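Local coordinates for phenazine biosynthesis protein, PhzF family (Bacillus anthracis, PDB 3EDN), which belongs to the PhzF family, with a diaminopimelate epimerase-like fold, and probably acts as an isomerase on a small metabolite not identified here, at residues Asp10-Lys15 and Gly76-Ile81; Gln127-Ala132 and Gly161-Ile166. All coordinates share one frame; numbering follows the deposited sequence. Where two conformers were deposited one is given.

Contact 1. Residues Asp10-Lys15 and Gly76-Ile81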
ATOM      1  N   ASP A  10     -22.251  -7.450  -9.580  1.00  8.41           N
ATOM      2  CA  ASP A  10     -22.807  -6.324 -10.345  1.00  8.34           C
ATOM      3  C   ASP A  10     -23.593  -5.448  -9.391  1.00  8.32           C
ATOM      4  O   ASP A  10     -24.464  -5.943  -8.678  1.00  8.45           O
ATOM      5  CB  ASP A  10     -23.725  -6.794 -11.476  1.00  9.01           C
ATOM      6  CG  ASP A  10     -22.981  -7.025 -12.782  1.00  9.97           C
ATOM      7  OD1 ASP A  10     -21.747  -6.837 -12.837  1.00 10.03           O
ATOM      8  OD2 ASP A  10     -23.677  -7.391 -13.752  1.00 11.28           O
ATOM      9  N   ALA A  11     -23.251  -4.161  -9.348  1.00  8.07           N
ATOM     10  CA  ALA A  11     -23.966  -3.198  -8.497  1.00  8.40           C
ATOM     11  C   ALA A  11     -25.218  -2.642  -9.182  1.00  8.67           C
ATOM     12  O   ALA A  11     -25.280  -2.541 -10.424  1.00  8.51           O
ATOM     13  CB  ALA A  11     -23.048  -2.054  -8.116  1.00  9.08           C
ATOM     14  N   PHE A  12     -26.197  -2.257  -8.359  1.00  9.33           N
ATOM     15  CA  PHE A  12     -27.451  -1.621  -8.809  1.00 10.21           C
ATOM     16  C   PHE A  12     -28.307  -2.537  -9.682  1.00 10.86           C
ATOM     17  O   PHE A  12     -28.992  -2.086 -10.615  1.00 12.30           O
ATOM     18  CB  PHE A  12     -27.185  -0.294  -9.532  1.00 10.45           C
ATOM     19  CG  PHE A  12     -26.402   0.705  -8.724  1.00  9.70           C
ATOM     20  CD1 PHE A  12     -26.868   1.137  -7.487  1.00 10.18           C
ATOM     21  CD2 PHE A  12     -25.234   1.266  -9.224  1.00 10.58           C
ATOM     22  CE1 PHE A  12     -26.147   2.082  -6.737  1.00 10.27           C
ATOM     23  CE2 PHE A  12     -24.525   2.187  -8.486  1.00 10.41           C
ATOM     24  CZ  PHE A  12     -24.987   2.609  -7.258  1.00  9.99           C
ATOM     25  N   THR A  13     -28.271  -3.828  -9.384  1.00  9.65           N
ATOM     26  CA  THR A  13     -29.147  -4.783 -10.043  1.00 11.43           C
ATOM     27  C   THR A  13     -29.337  -6.009  -9.159  1.00 11.48           C
ATOM     28  O   THR A  13     -28.559  -6.247  -8.225  1.00 11.31           O
ATOM     29  CB  THR A  13     -28.578  -5.222 -11.417  1.00 10.98           C
ATOM     30  OG1 THR A  13     -29.578  -5.913 -12.166  1.00 13.27           O
ATOM     31  CG2 THR A  13     -27.382  -6.148 -11.230  1.00  9.92           C
ATOM     32  N   ASN A  14     -30.387  -6.780  -9.461  1.00 12.28           N
ATOM     33  CA  ASN A  14     -30.604  -8.039  -8.760  0.50 13.74           C
ATOM     34  C   ASN A  14     -30.389  -9.226  -9.685  1.00 13.83           C
ATOM     35  O   ASN A  14     -30.538 -10.376  -9.272  1.00 14.27           O
ATOM     36  CB  ASN A  14     -31.990  -8.092  -8.103  0.50 15.36           C
ATOM     37  CG  ASN A  14     -33.104  -7.747  -9.065  0.50 16.56           C
ATOM     38  OD1 ASN A  14     -32.907  -7.710 -10.281  0.50 18.00           O
ATOM     39  ND2 ASN A  14     -34.293  -7.489  -8.518  0.50 17.84           N
ATOM     40  N   LYS A  15     -29.977  -8.955 -10.924  1.00 12.50           N
ATOM     41  CA  LYS A  15     -29.698 -10.047 -11.869  1.00 12.52           C
ATOM     42  C   LYS A  15     -28.283 -10.022 -12.415  1.00 10.82           C
ATOM     43  O   LYS A  15     -27.811  -8.985 -12.857  1.00 10.67           O
ATOM     44  CB  LYS A  15     -30.726 -10.044 -12.996  1.00 14.54           C
ATOM     45  CG  LYS A  15     -32.130 -10.342 -12.476  1.00 16.70           C
ATOM     46  CD  LYS A  15     -33.073 -10.772 -13.557  1.00 18.73           C
ATOM     47  CE  LYS A  15     -34.474 -10.962 -12.991  1.00 18.43           C
ATOM     48  NZ  LYS A  15     -34.568 -12.227 -12.248  1.00 19.52           N
ATOM     49  N   GLY A  76     -18.748   0.607  -6.398  1.00 10.55           N
ATOM     50  CA  GLY A  76     -17.834  -0.367  -5.784  1.00 10.32           C
ATOM     51  C   GLY A  76     -18.162  -0.548  -4.313  1.00 10.44           C
ATOM     52  O   GLY A  76     -18.114  -1.650  -3.780  1.00 11.11           O
ATOM     53  N   THR A  77     -18.532   0.536  -3.653  1.00  9.77           N
ATOM     54  CA  THR A  77     -18.962   0.447  -2.265  1.00  9.50           C
ATOM     55  C   THR A  77     -20.258  -0.348  -2.134  1.00  9.46           C
ATOM     56  O   THR A  77     -20.376  -1.237  -1.291  1.00  8.60           O
ATOM     57  CB  THR A  77     -19.107   1.863  -1.662  1.00  9.78           C
ATOM     58  OG1 THR A  77     -17.827   2.520  -1.723  1.00 11.40           O
ATOM     59  CG2 THR A  77     -19.576   1.802  -0.218  1.00  9.54           C
ATOM     60  N   VAL A  78     -21.237  -0.042  -2.971  1.00  9.67           N
ATOM     61  CA  VAL A  78     -22.467  -0.822  -2.977  1.00  9.75           C
ATOM     62  C   VAL A  78     -22.200  -2.318  -3.201  1.00  9.46           C
ATOM     63  O   VAL A  78     -22.656  -3.149  -2.419  1.00  8.76           O
ATOM     64  CB  VAL A  78     -23.468  -0.291  -4.021  1.00 10.30           C
ATOM     65  CG1 VAL A  78     -24.601  -1.315  -4.294  1.00 10.71           C
ATOM     66  CG2 VAL A  78     -24.032   1.061  -3.574  1.00 11.72           C
ATOM     67  N   GLY A  79     -21.462  -2.657  -4.257  1.00  8.78           N
ATOM     68  CA  GLY A  79     -21.199  -4.064  -4.525  1.00  9.98           C
ATOM     69  C   GLY A  79     -20.424  -4.734  -3.402  1.00  9.20           C
ATOM     70  O   GLY A  79     -20.721  -5.871  -3.001  1.00  9.23           O
ATOM     71  N   THR A  80     -19.439  -4.025  -2.870  1.00  7.67           N
ATOM     72  CA  THR A  80     -18.545  -4.625  -1.861  1.00  8.10           C
ATOM     73  C   THR A  80     -19.250  -4.838  -0.528  1.00  8.64           C
ATOM     74  O   THR A  80     -19.173  -5.921   0.061  1.00  8.89           O
ATOM     75  CB  THR A  80     -17.263  -3.802  -1.675  1.00  8.27           C
ATOM     76  OG1 THR A  80     -16.558  -3.733  -2.922  1.00  9.04           O
ATOM     77  CG2 THR A  80     -16.341  -4.423  -0.627  1.00  8.44           C
ATOM     78  N   ILE A  81     -19.966  -3.825  -0.048  1.00  8.52           N
ATOM     79  CA  ILE A  81     -20.682  -4.005   1.205  1.00  8.77           C
ATOM     80  C   ILE A  81     -21.796  -5.040   1.034  1.00  8.15           C
ATOM     81  O   ILE A  81     -22.029  -5.846   1.924  1.00  9.19           O
ATOM     82  CB  ILE A  81     -21.221  -2.692   1.776  1.00  8.87           C
ATOM     83  CG1 ILE A  81     -20.089  -1.682   1.945  1.00  9.18           C
ATOM     84  CG2 ILE A  81     -21.937  -2.940   3.116  1.00  9.52           C
ATOM     85  CD1 ILE A  81     -18.893  -2.214   2.712  1.00 10.61           C
TER

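Contact 2. Residues Gln127-Ala132 and Gly161-Ile166. With SO4 (sulfate ion), chain F.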
ATOM      1  N   GLN A 127     -25.516  20.666  -6.755  1.00 15.09           N
ATOM      2  CA  GLN A 127     -25.276  21.945  -7.412  1.00 14.69           C
ATOM      3  C   GLN A 127     -25.785  21.850  -8.840  1.00 14.09           C
ATOM      4  O   GLN A 127     -25.572  20.841  -9.518  1.00 12.83           O
ATOM      5  CB  GLN A 127     -23.781  22.238  -7.468  1.00 16.30           C
ATOM      6  CG  GLN A 127     -23.098  22.282  -6.129  1.00 19.34           C
ATOM      7  CD  GLN A 127     -21.612  22.449  -6.312  1.00 20.79           C
ATOM      8  OE1 GLN A 127     -21.150  23.529  -6.668  1.00 22.28           O
ATOM      9  NE2 GLN A 127     -20.856  21.367  -6.127  1.00 22.15           N
ATOM     10  N   PHE A 128     -26.440  22.914  -9.303  1.00 13.91           N
ATOM     11  CA  PHE A 128     -26.866  23.029 -10.698  1.00 13.89           C
ATOM     12  C   PHE A 128     -26.362  24.323 -11.335  1.00 15.00           C
ATOM     13  O   PHE A 128     -26.240  25.346 -10.656  1.00 16.07           O
ATOM     14  CB  PHE A 128     -28.392  23.030 -10.783  1.00 13.66           C
ATOM     15  CG  PHE A 128     -29.037  21.725 -10.390  1.00 13.33           C
ATOM     16  CD1 PHE A 128     -29.016  20.631 -11.244  1.00 12.98           C
ATOM     17  CD2 PHE A 128     -29.688  21.611  -9.176  1.00 13.24           C
ATOM     18  CE1 PHE A 128     -29.608  19.425 -10.881  1.00 12.64           C
ATOM     19  CE2 PHE A 128     -30.295  20.414  -8.795  1.00 13.47           C
ATOM     20  CZ  PHE A 128     -30.253  19.314  -9.648  1.00 13.67           C
ATOM     21  N   LYS A 129     -26.112  24.271 -12.643  1.00 15.28           N
ATOM     22  CA  LYS A 129     -25.854  25.469 -13.458  1.00 18.51           C
ATOM     23  C   LYS A 129     -26.665  25.341 -14.744  1.00 18.87           C
ATOM     24  O   LYS A 129     -26.753  24.251 -15.300  1.00 17.21           O
ATOM     25  CB  LYS A 129     -24.373  25.547 -13.819  1.00 18.95           C
ATOM     26  CG  LYS A 129     -23.436  25.514 -12.633  1.00 20.73           C
ATOM     27  CD  LYS A 129     -21.966  25.578 -13.076  1.00 22.01           C
ATOM     28  CE  LYS A 129     -21.023  25.766 -11.887  1.00 23.98           C
ATOM     29  NZ  LYS A 129     -21.077  27.164 -11.332  1.00 26.36           N
ATOM     30  N   ASP A 130     -27.248  26.432 -15.244  1.00 20.45           N
ATOM     31  CA  ASP A 130     -27.996  26.348 -16.501  1.00 21.02           C
ATOM     32  C   ASP A 130     -27.055  26.089 -17.676  1.00 20.29           C
ATOM     33  O   ASP A 130     -25.910  26.525 -17.671  1.00 21.51           O
ATOM     34  CB  ASP A 130     -28.846  27.607 -16.747  1.00 23.17           C
ATOM     35  CG  ASP A 130     -30.220  27.530 -16.084  1.00 25.26           C
ATOM     36  OD1 ASP A 130     -30.440  26.662 -15.206  1.00 26.11           O
ATOM     37  OD2 ASP A 130     -31.103  28.345 -16.446  1.00 26.52           O
ATOM     38  N   PHE A 131     -27.533  25.333 -18.656  1.00 20.45           N
ATOM     39  CA  PHE A 131     -26.785  25.114 -19.877  1.00 19.95           C
ATOM     40  C   PHE A 131     -27.145  26.226 -20.842  1.00 20.17           C
ATOM     41  O   PHE A 131     -28.314  26.380 -21.196  1.00 20.01           O
ATOM     42  CB  PHE A 131     -27.132  23.754 -20.482  1.00 19.74           C
ATOM     43  CG  PHE A 131     -26.604  23.567 -21.872  1.00 18.47           C
ATOM     44  CD1 PHE A 131     -25.256  23.328 -22.087  1.00 18.84           C
ATOM     45  CD2 PHE A 131     -27.455  23.625 -22.964  1.00 18.06           C
ATOM     46  CE1 PHE A 131     -24.766  23.154 -23.364  1.00 18.36           C
ATOM     47  CE2 PHE A 131     -26.974  23.452 -24.249  1.00 18.48           C
ATOM     48  CZ  PHE A 131     -25.623  23.218 -24.452  1.00 19.13           C
ATOM     49  N   ALA A 132     -26.140  26.991 -21.264  1.00 21.52           N
ATOM     50  CA  ALA A 132     -26.388  28.161 -22.100  1.00 22.09           C
ATOM     51  C   ALA A 132     -25.913  27.987 -23.537  1.00 22.86           C
ATOM     52  O   ALA A 132     -25.967  28.933 -24.327  1.00 24.54           O
ATOM     53  CB  ALA A 132     -25.754  29.392 -21.476  1.00 22.24           C
ATOM     54  N   GLY A 161     -21.309  15.327  -6.663  1.00 14.00           N
ATOM     55  CA  GLY A 161     -19.958  14.772  -6.520  1.00 14.74           C
ATOM     56  C   GLY A 161     -19.188  14.815  -7.830  1.00 16.05           C
ATOM     57  O   GLY A 161     -17.977  15.030  -7.833  1.00 17.12           O
ATOM     58  N   ASN A 162     -19.894  14.623  -8.944  1.00 15.89           N
ATOM     59  CA  ASN A 162     -19.298  14.728 -10.281  1.00 15.27           C
ATOM     60  C   ASN A 162     -20.252  15.448 -11.215  1.00 15.27           C
ATOM     61  O   ASN A 162     -21.462  15.277 -11.106  1.00 14.01           O
ATOM     62  CB  ASN A 162     -18.997  13.328 -10.816  1.00 16.81           C
ATOM     63  CG  ASN A 162     -17.951  12.614  -9.978  1.00 18.71           C
ATOM     64  OD1 ASN A 162     -16.751  12.789 -10.190  1.00 20.45           O
ATOM     65  ND2 ASN A 162     -18.399  11.845  -9.003  1.00 18.95           N
ATOM     66  N   TRP A 163     -19.722  16.246 -12.137  1.00 14.14           N
ATOM     67  CA  TRP A 163     -20.567  17.041 -13.021  1.00 12.86           C
ATOM     68  C   TRP A 163     -21.053  16.251 -14.227  1.00 12.16           C
ATOM     69  O   TRP A 163     -20.249  15.671 -14.972  1.00 11.80           O
ATOM     70  CB  TRP A 163     -19.831  18.300 -13.505  1.00 14.31           C
ATOM     71  CG  TRP A 163     -19.722  19.383 -12.461  1.00 14.62           C
ATOM     72  CD1 TRP A 163     -18.616  19.710 -11.723  1.00 15.39           C
ATOM     73  CD2 TRP A 163     -20.766  20.272 -12.037  1.00 14.75           C
ATOM     74  NE1 TRP A 163     -18.911  20.736 -10.857  1.00 16.02           N
ATOM     75  CE2 TRP A 163     -20.219  21.113 -11.041  1.00 15.38           C
ATOM     76  CE3 TRP A 163     -22.113  20.440 -12.406  1.00 13.83           C
ATOM     77  CZ2 TRP A 163     -20.969  22.096 -10.405  1.00 15.94           C
ATOM     78  CZ3 TRP A 163     -22.859  21.426 -11.777  1.00 14.74           C
ATOM     79  CH2 TRP A 163     -22.281  22.243 -10.785  1.00 15.15           C
ATOM     80  N   THR A 164     -22.372  16.250 -14.420  1.00 11.70           N
ATOM     81  CA  THR A 164     -22.995  15.666 -15.614  1.00 11.68           C
ATOM     82  C   THR A 164     -24.018  16.667 -16.175  1.00 12.97           C
ATOM     83  O   THR A 164     -24.431  17.580 -15.473  1.00 13.46           O
ATOM     84  CB  THR A 164     -23.648  14.297 -15.288  1.00 12.02           C
ATOM     85  OG1 THR A 164     -23.866  13.565 -16.494  1.00 10.99           O
ATOM     86  CG2 THR A 164     -24.964  14.469 -14.515  1.00 10.73           C
ATOM     87  N   VAL A 165     -24.401  16.504 -17.435  1.00 11.95           N
ATOM     88  CA  VAL A 165     -25.440  17.349 -18.031  1.00 11.43           C
ATOM     89  C   VAL A 165     -26.720  16.540 -18.132  1.00 10.70           C
ATOM     90  O   VAL A 165     -26.767  15.512 -18.828  1.00 11.70           O
ATOM     91  CB  VAL A 165     -25.059  17.869 -19.449  1.00 11.54           C
ATOM     92  CG1 VAL A 165     -26.075  18.898 -19.929  1.00 12.83           C
ATOM     93  CG2 VAL A 165     -23.663  18.497 -19.444  1.00 11.52           C
ATOM     94  N   ILE A 166     -27.753  16.991 -17.422  1.00 10.08           N
ATOM     95  CA  ILE A 166     -29.059  16.374 -17.522  1.00 10.89           C
ATOM     96  C   ILE A 166     -29.751  16.953 -18.766  1.00 11.28           C
ATOM     97  O   ILE A 166     -30.017  18.156 -18.818  1.00 11.55           O
ATOM     98  CB  ILE A 166     -29.908  16.680 -16.263  1.00 10.73           C
ATOM     99  CG1 ILE A 166     -29.247  16.117 -14.981  1.00 10.71           C
ATOM    100  CG2 ILE A 166     -31.325  16.145 -16.429  1.00 10.79           C
ATOM    101  CD1 ILE A 166     -29.043  14.579 -15.016  1.00 11.24           C
TER
HETATM  102  S   SO4 F 303     -15.894  15.830 -12.174  0.50 15.78           S
HETATM  103  O1  SO4 F 303     -14.867  15.768 -11.134  0.50 16.03           O
HETATM  104  O2  SO4 F 303     -16.390  14.491 -12.448  0.50 15.21           O
HETATM  105  O3  SO4 F 303     -16.945  16.740 -11.780  0.50 14.27           O
HETATM  106  O4  SO4 F 303     -15.316  16.360 -13.402  0.50 15.90           O

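Contact 1. Residues Asp10-Lys15 and Gly76-Ile81
The carbonyl O of G76, two residues before V78, which meets A11 and F12, is gripped twice by the same residue. T80 N gives it the regular helical bond, and the T80 hydroxyl OG1 adds a second at 2.7 Å from G76 O. The two donors come from opposite faces of the carbonyl plane, OG1 tilted 30° from it. The helical bond keeps its length, 2.9 Å from T80 N to G76 O, and the second ties the T80 side chain to its own helix.

Contact with the strand end is made by apolar groups. A11 and G79 approach to 4.9 Å between their CA atoms. G79 has no side chain on the face it turns to A11, and the methyl CB of A11 lies 4.2 Å from the backbone N of G79. The two methyls of V78 divide the rest of the contact. Its chi1 of 165° sets CG1 anti to the backbone N and CG2 beside it: CG1 lies 4.2 Å from A11 CB, while CG2 comes obliquely upon the F12 ring, 3.9 Å from its CE1. The F12 and V78 side chains cross at about a right angle.

F12 has positive phi (64°), which marks the turn out of strand 3-11, and its ring also touches V228 and I285. On the helix, V78 touches M121 of strand 117-122. A sulfate, probably from the crystallisation liquor, lies about 4 Å from the F12 side chain and may mark a pocket. All four touching residues are buried, as expected for the central helix of a diaminopimelate epimerase-like domain, packed inside its wrap of strands.

Contact 2. Residues Gln127-Ala132 and Gly161-Ile166
With chi1 at -75°, W163 places its CG anti to the carbonyl carbon and swings the indole across to strand 127-130, where Q127 and K129 adopt the same first-torsion class and send their chains to meet it. The outer six-membered ring does the touching. Its CH2 lies 3.6 Å from Q127 CB and 3.9 Å from K129 CG, so the ring corner reaches between two side chains of alternate residues. Both chains cross the indole at about a right angle, and the Q127 amide plane stands 61° from the ring plane, which excludes a flat stack. K129, extended through chi3, brings CE to 3.9 Å from W163 CH2, obliquely to the ring; the bend at chi4 affects only NZ. CZ3 sits 3.6 Å from Q127 O, and F128 CA lies at the ring edge.

At the other end of the residue W163 N donates to O3 of a sulfate at 2.8 Å, with an N-H...O angle of 158°; the ion is probably from the crystallisation liquor.

The two strands run 9.1 Å apart at their axes because strand 156-159 lies between them, pairing antiparallel with both; its Y157 also touches W163. F128 and I166 touch helix 230-244. W163 thus joins an edge strand to the strand two places in, on the exposed side of a diaminopimelate epimerase-like domain.

How the contacts relate
The touching residues of contact 1 are all buried, about 10 Å from the centre of the chain; contact 2 lies at the surface, about 16 Å out and on the opposite side of that centre. Their centres stand 26 Å apart and their nearest atoms about 11 Å, so they do not touch. Contact 1 joins a strand end to helix 74-86 through small aliphatic groups and one phenyl ring. Contact 2 links two strands through the outer ring of an indole meeting the aliphatic parts of Q127 and K129, with helix 230-244 touched by other residues of its segments. The pair thus samples both halves of the epimerase-like fold, one at a helix-strand core and one at a strand surface.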